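Local coordinates for protein CocE/NonD family hydrolase (Staphylococcus aureus subsp. aureus COL, PDB 3III) that probably hydrolyses ester or amide bonds, as a CocE/NonD-family member of the alpha/beta-hydrolase fold related to X-Pro dipeptidyl-peptidases, at residues 134-139 with 249-254; 34-39 with 113-118. One frame throughout, in Å; residues are numbered along the deposited sequence. Where two conformers were deposited one is given.

Both contacts belong to the alpha/beta-hydrolase part of the chain, and they contrast hydrogen bonding to backbone carbonyls in contact 1 with van der Waals packing in contact 2. Contact 2 closes first along the chain: it packs the loop before strand 119-124 against side chains of strand 36-47, the second strand from one edge of the large mixed sheet. Contact 1 follows in series and joins the loop leading into helix 140-154 to the loop between helix 246-249 and strand 262-267. Strand 119-124 thus lies between the two contacts along the chain. Their centres are 34 Å apart and their nearest atoms about 20 Å, so neither touches the other.

Contact 1: 134-139 with 249-254; sequences VLSPWS and KQRQVP
The loop entering helix 140-154 of this alpha/beta-hydrolase fold offers two successive carbonyls, those of Pro137 and Trp138, to the guanidinium of Arg251, an arginine that takes both as acceptors beside its salt bridge to Glu232. Arg251 NH2 meets Pro137 O at 2.7 Å with an N-H...O angle of 153°, and the acceptor lies close to the guanidinium plane. Arg251 NE is shared more loosely, through weak bonds to Pro137 O (3.3 Å) and Trp138 O (3.1 Å). Bends at chi2 (-63°) and chi3 fold the Arg251 chain so that CD, too, rides beside Trp138 O. Over one face of the guanidinium stand Ser139 CB and Ser136 OG; the hydroxyl does not bond to it, but Glu232 pairs with both, as hydrogen-bond partner of Ser136 and salt-bridge partner of NH2. A water donates to Trp138 O and to Arg251 O, 2.8 Å from each, and so adds a backbone bridge. Ser139 is the N-cap: Ser139 OG donates to Ser136 O at 2.7 Å while capping Glu142 N, which links the backbone before the helix to its first turn and probably helps hold the two carbonyls in place. Around this site, Trp138 stacks on Trp217 of helix 213-224 and passes about 6 Å from a bound palmitic acid, Pro137 touches Tyr170 of helix 170-179, and Arg251 lies against Met198 of helix 198-203.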
ATOM      1  N   VAL A 134       0.048  22.538  12.468  1.00  9.53           N
ATOM      2  CA  VAL A 134      -0.059  22.182  11.075  1.00  8.82           C
ATOM      3  C   VAL A 134      -0.135  20.661  10.916  1.00  8.27           C
ATOM      4  O   VAL A 134       0.638  19.931  11.499  1.00  7.96           O
ATOM      5  CB  VAL A 134       1.108  22.726  10.233  1.00  8.51           C
ATOM      6  CG1 VAL A 134       1.027  22.144   8.751  1.00  9.00           C
ATOM      7  CG2 VAL A 134       1.118  24.281  10.241  1.00  8.61           C
ATOM      8  N   LEU A 135      -1.143  20.213  10.188  1.00  8.43           N
ATOM      9  CA  LEU A 135      -1.343  18.795   9.899  1.00  8.73           C
ATOM     10  C   LEU A 135      -1.135  18.660   8.406  1.00  9.37           C
ATOM     11  O   LEU A 135      -2.041  18.947   7.612  1.00  9.68           O
ATOM     12  CB  LEU A 135      -2.755  18.327  10.324  1.00  9.12           C
ATOM     13  CG  LEU A 135      -2.967  16.799  10.513  1.00  8.73           C
ATOM     14  CD1 LEU A 135      -4.408  16.573  11.076  1.00  6.76           C
ATOM     15  CD2 LEU A 135      -2.739  16.007   9.212  1.00  6.44           C
ATOM     16  N   SER A 136       0.076  18.250   8.035  1.00  9.21           N
ATOM     17  CA  SER A 136       0.469  18.042   6.653  1.00  9.40           C
ATOM     18  C   SER A 136       0.854  16.575   6.477  1.00  9.96           C
ATOM     19  O   SER A 136       2.002  16.170   6.712  1.00 12.04           O
ATOM     20  CB  SER A 136       1.616  18.970   6.252  1.00  9.76           C
ATOM     21  OG  SER A 136       1.948  18.701   4.905  1.00 10.41           O
ATOM     22  N   PRO A 137      -0.110  15.741   6.120  1.00 10.14           N
ATOM     23  CA  PRO A 137       0.116  14.298   6.075  1.00 10.45           C
ATOM     24  C   PRO A 137       1.204  13.880   5.100  1.00 10.39           C
ATOM     25  O   PRO A 137       1.263  14.391   4.000  1.00  8.81           O
ATOM     26  CB  PRO A 137      -1.211  13.739   5.573  1.00 11.77           C
ATOM     27  CG  PRO A 137      -2.186  14.799   5.721  1.00 11.39           C
ATOM     28  CD  PRO A 137      -1.491  16.099   5.791  1.00 10.60           C
ATOM     29  N   TRP A 138       2.055  12.936   5.506  1.00  9.99           N
ATOM     30  CA  TRP A 138       2.962  12.267   4.569  1.00  9.47           C
ATOM     31  C   TRP A 138       3.872  13.304   3.927  1.00  9.97           C
ATOM     32  O   TRP A 138       4.015  13.370   2.696  1.00 10.59           O
ATOM     33  CB  TRP A 138       2.139  11.439   3.555  1.00  8.89           C
ATOM     34  CG  TRP A 138       1.275  10.418   4.178  1.00  8.89           C
ATOM     35  CD1 TRP A 138       1.372   9.957   5.468  1.00 12.15           C
ATOM     36  CD2 TRP A 138       0.185   9.678   3.586  1.00 10.64           C
ATOM     37  NE1 TRP A 138       0.433   9.015   5.702  1.00  8.86           N
ATOM     38  CE2 TRP A 138      -0.308   8.814   4.567  1.00 10.26           C
ATOM     39  CE3 TRP A 138      -0.413   9.657   2.321  1.00 12.82           C
ATOM     40  CZ2 TRP A 138      -1.374   7.927   4.336  1.00  8.74           C
ATOM     41  CZ3 TRP A 138      -1.481   8.747   2.083  1.00 13.71           C
ATOM     42  CH2 TRP A 138      -1.955   7.921   3.086  1.00  8.64           C
ATOM     43  N   SER A 139       4.502  14.115   4.795  1.00 10.67           N
ATOM     44  CA  SER A 139       5.404  15.155   4.413  1.00  9.67           C
ATOM     45  C   SER A 139       6.717  15.041   5.175  1.00  9.87           C
ATOM     46  O   SER A 139       6.807  14.376   6.187  1.00  8.47           O
ATOM     47  CB  SER A 139       4.770  16.518   4.718  1.00  9.86           C
ATOM     48  OG  SER A 139       4.545  16.684   6.136  1.00 10.66           O
ATOM     49  N   LYS A 249       6.684  16.566  -5.732  1.00  9.81           N
ATOM     50  CA  LYS A 249       8.023  16.013  -5.517  1.00 10.67           C
ATOM     51  C   LYS A 249       8.390  15.980  -4.036  1.00 10.23           C
ATOM     52  O   LYS A 249       9.091  15.090  -3.596  1.00  9.44           O
ATOM     53  CB  LYS A 249       9.093  16.783  -6.328  1.00 12.32           C
ATOM     54  CG  LYS A 249       9.003  16.531  -7.848  1.00 14.67           C
ATOM     55  CD  LYS A 249       9.842  17.491  -8.712  1.00 17.48           C
ATOM     56  CE  LYS A 249       9.657  17.161 -10.185  1.00 16.61           C
ATOM     57  NZ  LYS A 249      10.515  18.010 -11.020  1.00 18.44           N
ATOM     58  N   GLN A 250       7.905  16.943  -3.262  1.00 10.45           N
ATOM     59  CA  GLN A 250       8.104  16.941  -1.806  1.00 11.84           C
ATOM     60  C   GLN A 250       7.273  15.884  -1.083  1.00 12.51           C
ATOM     61  O   GLN A 250       7.456  15.694   0.148  1.00 13.89           O
ATOM     62  CB  GLN A 250       7.753  18.300  -1.228  1.00 11.26           C
ATOM     63  CG  GLN A 250       8.682  19.380  -1.700  1.00 14.30           C
ATOM     64  CD  GLN A 250       8.274  20.708  -1.172  1.00 18.45           C
ATOM     65  OE1 GLN A 250       8.310  20.937   0.033  1.00 22.26           O
ATOM     66  NE2 GLN A 250       7.892  21.622  -2.061  1.00 22.02           N
ATOM     67  N   ARG A 251       6.397  15.174  -1.819  1.00 11.62           N
ATOM     68  CA  ARG A 251       5.590  14.076  -1.248  1.00 10.96           C
ATOM     69  C   ARG A 251       5.930  12.689  -1.823  1.00 10.31           C
ATOM     70  O   ARG A 251       5.146  11.720  -1.699  1.00 10.00           O
ATOM     71  CB  ARG A 251       4.086  14.337  -1.359  1.00  9.39           C
ATOM     72  CG  ARG A 251       3.610  15.735  -0.908  1.00 11.38           C
ATOM     73  CD  ARG A 251       3.885  15.980   0.556  1.00  8.06           C
ATOM     74  NE  ARG A 251       2.711  15.827   1.420  1.00 12.23           N
ATOM     75  CZ  ARG A 251       1.800  16.780   1.640  1.00 13.07           C
ATOM     76  NH1 ARG A 251       1.885  17.961   0.989  1.00 12.23           N
ATOM     77  NH2 ARG A 251       0.786  16.562   2.463  1.00  9.91           N
ATOM     78  N   GLN A 252       7.105  12.631  -2.426  1.00  8.71           N
ATOM     79  CA  GLN A 252       7.733  11.424  -2.845  1.00  8.40           C
ATOM     80  C   GLN A 252       8.931  11.182  -1.928  1.00  8.84           C
ATOM     81  O   GLN A 252       9.898  11.943  -1.921  1.00  7.49           O
ATOM     82  CB  GLN A 252       8.199  11.488  -4.292  1.00  9.05           C
ATOM     83  CG  GLN A 252       8.968  10.258  -4.801  1.00  8.15           C
ATOM     84  CD  GLN A 252       9.580  10.473  -6.148  1.00  9.64           C
ATOM     85  OE1 GLN A 252      10.628  11.090  -6.222  1.00  9.95           O
ATOM     86  NE2 GLN A 252       8.936   9.982  -7.236  1.00  7.56           N
ATOM     87  N   VAL A 253       8.861  10.130  -1.124  1.00  7.95           N
ATOM     88  CA  VAL A 253       9.956   9.863  -0.200  1.00  8.06           C
ATOM     89  C   VAL A 253      11.257   9.567  -0.989  1.00  9.59           C
ATOM     90  O   VAL A 253      11.215   8.733  -1.919  1.00  9.77           O
ATOM     91  CB  VAL A 253       9.639   8.617   0.716  1.00  8.82           C
ATOM     92  CG1 VAL A 253      10.867   8.272   1.636  1.00  7.28           C
ATOM     93  CG2 VAL A 253       8.340   8.843   1.532  1.00  6.57           C
ATOM     94  N   PRO A 254      12.406  10.146  -0.567  1.00 10.27           N
ATOM     95  CA  PRO A 254      13.734   9.788  -1.149  1.00 10.66           C
ATOM     96  C   PRO A 254      14.216   8.462  -0.546  1.00 10.84           C
ATOM     97  O   PRO A 254      15.064   8.434   0.348  1.00 11.16           O
ATOM     98  CB  PRO A 254      14.644  10.958  -0.761  1.00 10.99           C
ATOM     99  CG  PRO A 254      14.074  11.474   0.526  1.00 11.24           C
ATOM    100  CD  PRO A 254      12.535  11.194   0.470  1.00 11.37           C
TER
HETATM  101  O   HOH W   1       4.174  11.215   0.845  1.00  7.43           O

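Contact 2: 34-39 with 113-118; sequences GNQEMI and WVPNDY
Met38, a selenomethionine in this crystal, reaches from its strand onto Val114 and Pro115, and can be followed atom by atom. Met38 CB already lies 4.0 Å from Val114 CG1. With chi1 at 67°, CG sits between the backbone N and the carbonyl carbon, and from there the chain extends until Met38 SE arrives over the isopropyl group, 3.8 Å from Val114 CB and similarly close to both methyls. A bend at chi3 (69°) then curls the terminal Met38 CE back beside Val114 CB, from where it also meets the rim of the neighbouring ring, 4.2 Å from Pro115 CD.

Strand 36-47 runs antiparallel between 22-30 and 53-60 in the large mixed sheet, and Met38 also touches Ile26 and Val28 of strand 22-30. The opposing residues belong to a Schellman motif: Asp117 N bonds to Val114 O at 2.9 Å, Tyr118 N bonds weakly to Trp113 O, and Asp117 has a positive phi of 61°. The motif's apolar closure is aromatic, with Trp113 CE3 3.6 Å above the ring plane of Tyr118, offset toward its rim. Beyond it the chain enters strand 119-124, while Trp113 and Tyr118 pack on strand 67-74 and helix 306-319.

Two residues before Met38, on the same face of the strand, Gln36 takes the other part of the proline ring. Gln36 CG is 3.7 Å from Pro115 CG, and the bend at chi2 lays the amide alongside, with OE1 resting against Pro115 CB and CG in a van der Waals contact. The amide nitrogen, NE2, is held by the carbonyls of Tyr33 and His4, which fixes the turn of the group against the proline.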
ATOM      1  N   GLY A  34      -4.119 -13.524  27.298  1.00  7.49           N
ATOM      2  CA  GLY A  34      -5.112 -13.363  28.363  1.00  7.50           C
ATOM      3  C   GLY A  34      -5.050 -11.986  29.055  1.00  8.31           C
ATOM      4  O   GLY A  34      -4.672 -10.986  28.451  1.00  7.66           O
ATOM      5  N   ASN A  35      -5.430 -11.931  30.331  1.00  7.63           N
ATOM      6  CA  ASN A  35      -5.402 -10.665  31.054  1.00  6.89           C
ATOM      7  C   ASN A  35      -3.977 -10.261  31.464  1.00  7.13           C
ATOM      8  O   ASN A  35      -3.342 -10.926  32.310  1.00  6.69           O
ATOM      9  CB  ASN A  35      -6.251 -10.726  32.288  1.00  7.42           C
ATOM     10  CG  ASN A  35      -7.721 -10.797  31.972  1.00  7.64           C
ATOM     11  OD1 ASN A  35      -8.120 -10.685  30.813  1.00  9.92           O
ATOM     12  ND2 ASN A  35      -8.514 -11.079  32.975  1.00 14.84           N
ATOM     13  N   GLN A  36      -3.498  -9.165  30.894  1.00  6.38           N
ATOM     14  CA  GLN A  36      -2.095  -8.771  31.080  1.00  6.95           C
ATOM     15  C   GLN A  36      -1.951  -7.406  31.739  1.00  7.30           C
ATOM     16  O   GLN A  36      -2.344  -6.383  31.169  1.00  8.98           O
ATOM     17  CB  GLN A  36      -1.397  -8.757  29.715  1.00  6.81           C
ATOM     18  CG  GLN A  36      -1.149 -10.138  29.174  1.00  7.83           C
ATOM     19  CD  GLN A  36      -0.072 -10.872  29.901  1.00  8.12           C
ATOM     20  OE1 GLN A  36       0.837 -10.242  30.415  1.00  5.74           O
ATOM     21  NE2 GLN A  36      -0.171 -12.206  29.976  1.00  6.21           N
ATOM     22  N   GLU A  37      -1.364  -7.406  32.922  1.00  8.01           N
ATOM     23  CA  GLU A  37      -1.029  -6.199  33.683  1.00  9.12           C
ATOM     24  C   GLU A  37       0.194  -5.476  33.094  1.00  7.87           C
ATOM     25  O   GLU A  37       1.176  -6.080  32.739  1.00  8.39           O
ATOM     26  CB  GLU A  37      -0.656  -6.569  35.139  1.00 10.60           C
ATOM     27  CG  GLU A  37      -1.639  -7.398  35.910  1.00 16.50           C
ATOM     28  CD  GLU A  37      -1.017  -8.161  37.135  1.00 22.96           C
ATOM     29  OE1 GLU A  37      -0.681  -9.397  37.027  1.00 26.70           O
ATOM     30  OE2 GLU A  37      -0.908  -7.521  38.209  1.00 27.53           O
HETATM   31  N   MSE A  38       0.108  -4.164  33.026  1.00  6.33           N
HETATM   32  CA  MSE A  38       1.150  -3.351  32.561  1.00  7.10           C
HETATM   33  C   MSE A  38       0.841  -1.947  33.012  1.00  7.25           C
HETATM   34  O   MSE A  38      -0.237  -1.691  33.574  1.00  7.71           O
HETATM   35  CB  MSE A  38       1.257  -3.427  31.037  1.00  6.73           C
HETATM   36  CG  MSE A  38       0.085  -2.841  30.291  1.00  8.85           C
HETATM   37 SE   MSE A  38       0.327  -3.251  28.343  1.00 18.93          SE
HETATM   38  CE  MSE A  38       0.021  -5.272  28.389  1.00  8.45           C
ATOM     39  N   ILE A  39       1.781  -1.054  32.728  1.00  6.23           N
ATOM     40  CA  ILE A  39       1.623   0.371  32.912  1.00  6.90           C
ATOM     41  C   ILE A  39       1.250   1.041  31.599  1.00  7.38           C
ATOM     42  O   ILE A  39       1.793   0.733  30.548  1.00  7.71           O
ATOM     43  CB  ILE A  39       2.907   0.985  33.474  1.00  8.00           C
ATOM     44  CG1 ILE A  39       3.063   0.602  34.945  1.00  8.45           C
ATOM     45  CG2 ILE A  39       2.928   2.497  33.258  1.00  9.02           C
ATOM     46  CD1 ILE A  39       4.433   0.997  35.551  1.00 12.17           C
ATOM     47  N   TRP A 113       2.840  -7.040  22.334  1.00  8.66           N
ATOM     48  CA  TRP A 113       4.246  -6.674  22.463  1.00  8.48           C
ATOM     49  C   TRP A 113       4.698  -6.549  23.899  1.00  8.81           C
ATOM     50  O   TRP A 113       5.768  -7.044  24.245  1.00  8.79           O
ATOM     51  CB  TRP A 113       4.564  -5.411  21.686  1.00  9.08           C
ATOM     52  CG  TRP A 113       4.468  -5.630  20.213  1.00  8.02           C
ATOM     53  CD1 TRP A 113       3.419  -5.326  19.424  1.00  8.50           C
ATOM     54  CD2 TRP A 113       5.432  -6.255  19.371  1.00  6.50           C
ATOM     55  NE1 TRP A 113       3.661  -5.680  18.137  1.00  6.18           N
ATOM     56  CE2 TRP A 113       4.895  -6.268  18.073  1.00  7.63           C
ATOM     57  CE3 TRP A 113       6.708  -6.778  19.578  1.00  7.25           C
ATOM     58  CZ2 TRP A 113       5.582  -6.772  17.004  1.00  8.05           C
ATOM     59  CZ3 TRP A 113       7.381  -7.293  18.527  1.00  7.23           C
ATOM     60  CH2 TRP A 113       6.825  -7.303  17.246  1.00  6.50           C
ATOM     61  N   VAL A 114       3.904  -5.911  24.737  1.00  9.13           N
ATOM     62  CA  VAL A 114       4.328  -5.663  26.101  1.00  7.96           C
ATOM     63  C   VAL A 114       4.545  -6.937  26.929  1.00  8.98           C
ATOM     64  O   VAL A 114       5.512  -7.006  27.658  1.00  8.33           O
ATOM     65  CB  VAL A 114       3.493  -4.582  26.821  1.00  9.49           C
ATOM     66  CG1 VAL A 114       4.011  -4.381  28.227  1.00  8.49           C
ATOM     67  CG2 VAL A 114       3.625  -3.270  26.060  1.00  6.46           C
ATOM     68  N   PRO A 115       3.716  -7.963  26.796  1.00  8.70           N
ATOM     69  CA  PRO A 115       3.993  -9.203  27.532  1.00  8.35           C
ATOM     70  C   PRO A 115       5.262  -9.889  27.059  1.00  8.98           C
ATOM     71  O   PRO A 115       5.837 -10.685  27.776  1.00  8.99           O
ATOM     72  CB  PRO A 115       2.796 -10.065  27.243  1.00  6.85           C
ATOM     73  CG  PRO A 115       1.715  -9.078  27.032  1.00 10.03           C
ATOM     74  CD  PRO A 115       2.349  -7.973  26.253  1.00  9.58           C
ATOM     75  N   ASN A 116       5.703  -9.562  25.865  1.00  7.52           N
ATOM     76  CA  ASN A 116       7.002 -10.080  25.347  1.00  8.22           C
ATOM     77  C   ASN A 116       8.180  -9.151  25.728  1.00  8.75           C
ATOM     78  O   ASN A 116       9.286  -9.240  25.146  1.00  9.74           O
ATOM     79  CB  ASN A 116       6.909 -10.267  23.833  1.00  7.78           C
ATOM     80  CG  ASN A 116       6.124 -11.481  23.435  1.00  9.18           C
ATOM     81  OD1 ASN A 116       5.038 -11.423  22.808  1.00 11.47           O
ATOM     82  ND2 ASN A 116       6.636 -12.589  23.799  1.00  3.96           N
ATOM     83  N   ASP A 117       7.974  -8.290  26.734  1.00  8.62           N
ATOM     84  CA  ASP A 117       9.004  -7.385  27.256  1.00  8.92           C
ATOM     85  C   ASP A 117       9.522  -6.424  26.224  1.00  8.20           C
ATOM     86  O   ASP A 117      10.751  -6.206  26.103  1.00  9.24           O
ATOM     87  CB  ASP A 117      10.186  -8.156  27.889  1.00  8.84           C
ATOM     88  CG  ASP A 117       9.710  -9.103  29.018  1.00 12.79           C
ATOM     89  OD1 ASP A 117       9.159  -8.534  29.962  1.00 14.02           O
ATOM     90  OD2 ASP A 117       9.868 -10.361  28.938  1.00 15.31           O
ATOM     91  N   TYR A 118       8.581  -5.790  25.547  1.00  6.74           N
ATOM     92  CA  TYR A 118       8.795  -4.605  24.727  1.00  7.03           C
ATOM     93  C   TYR A 118       8.002  -3.446  25.356  1.00  7.58           C
ATOM     94  O   TYR A 118       7.022  -3.652  26.095  1.00  9.95           O
ATOM     95  CB  TYR A 118       8.275  -4.762  23.304  1.00  6.37           C
ATOM     96  CG  TYR A 118       9.088  -5.599  22.411  1.00  7.96           C
ATOM     97  CD1 TYR A 118       9.990  -5.021  21.502  1.00  7.21           C
ATOM     98  CD2 TYR A 118       8.992  -7.002  22.457  1.00  3.33           C
ATOM     99  CE1 TYR A 118      10.760  -5.809  20.679  1.00  7.62           C
ATOM    100  CE2 TYR A 118       9.780  -7.800  21.605  1.00  8.16           C
ATOM    101  CZ  TYR A 118      10.680  -7.190  20.757  1.00 10.18           C
ATOM    102  OH  TYR A 118      11.422  -7.953  19.932  1.00  9.33           O
TER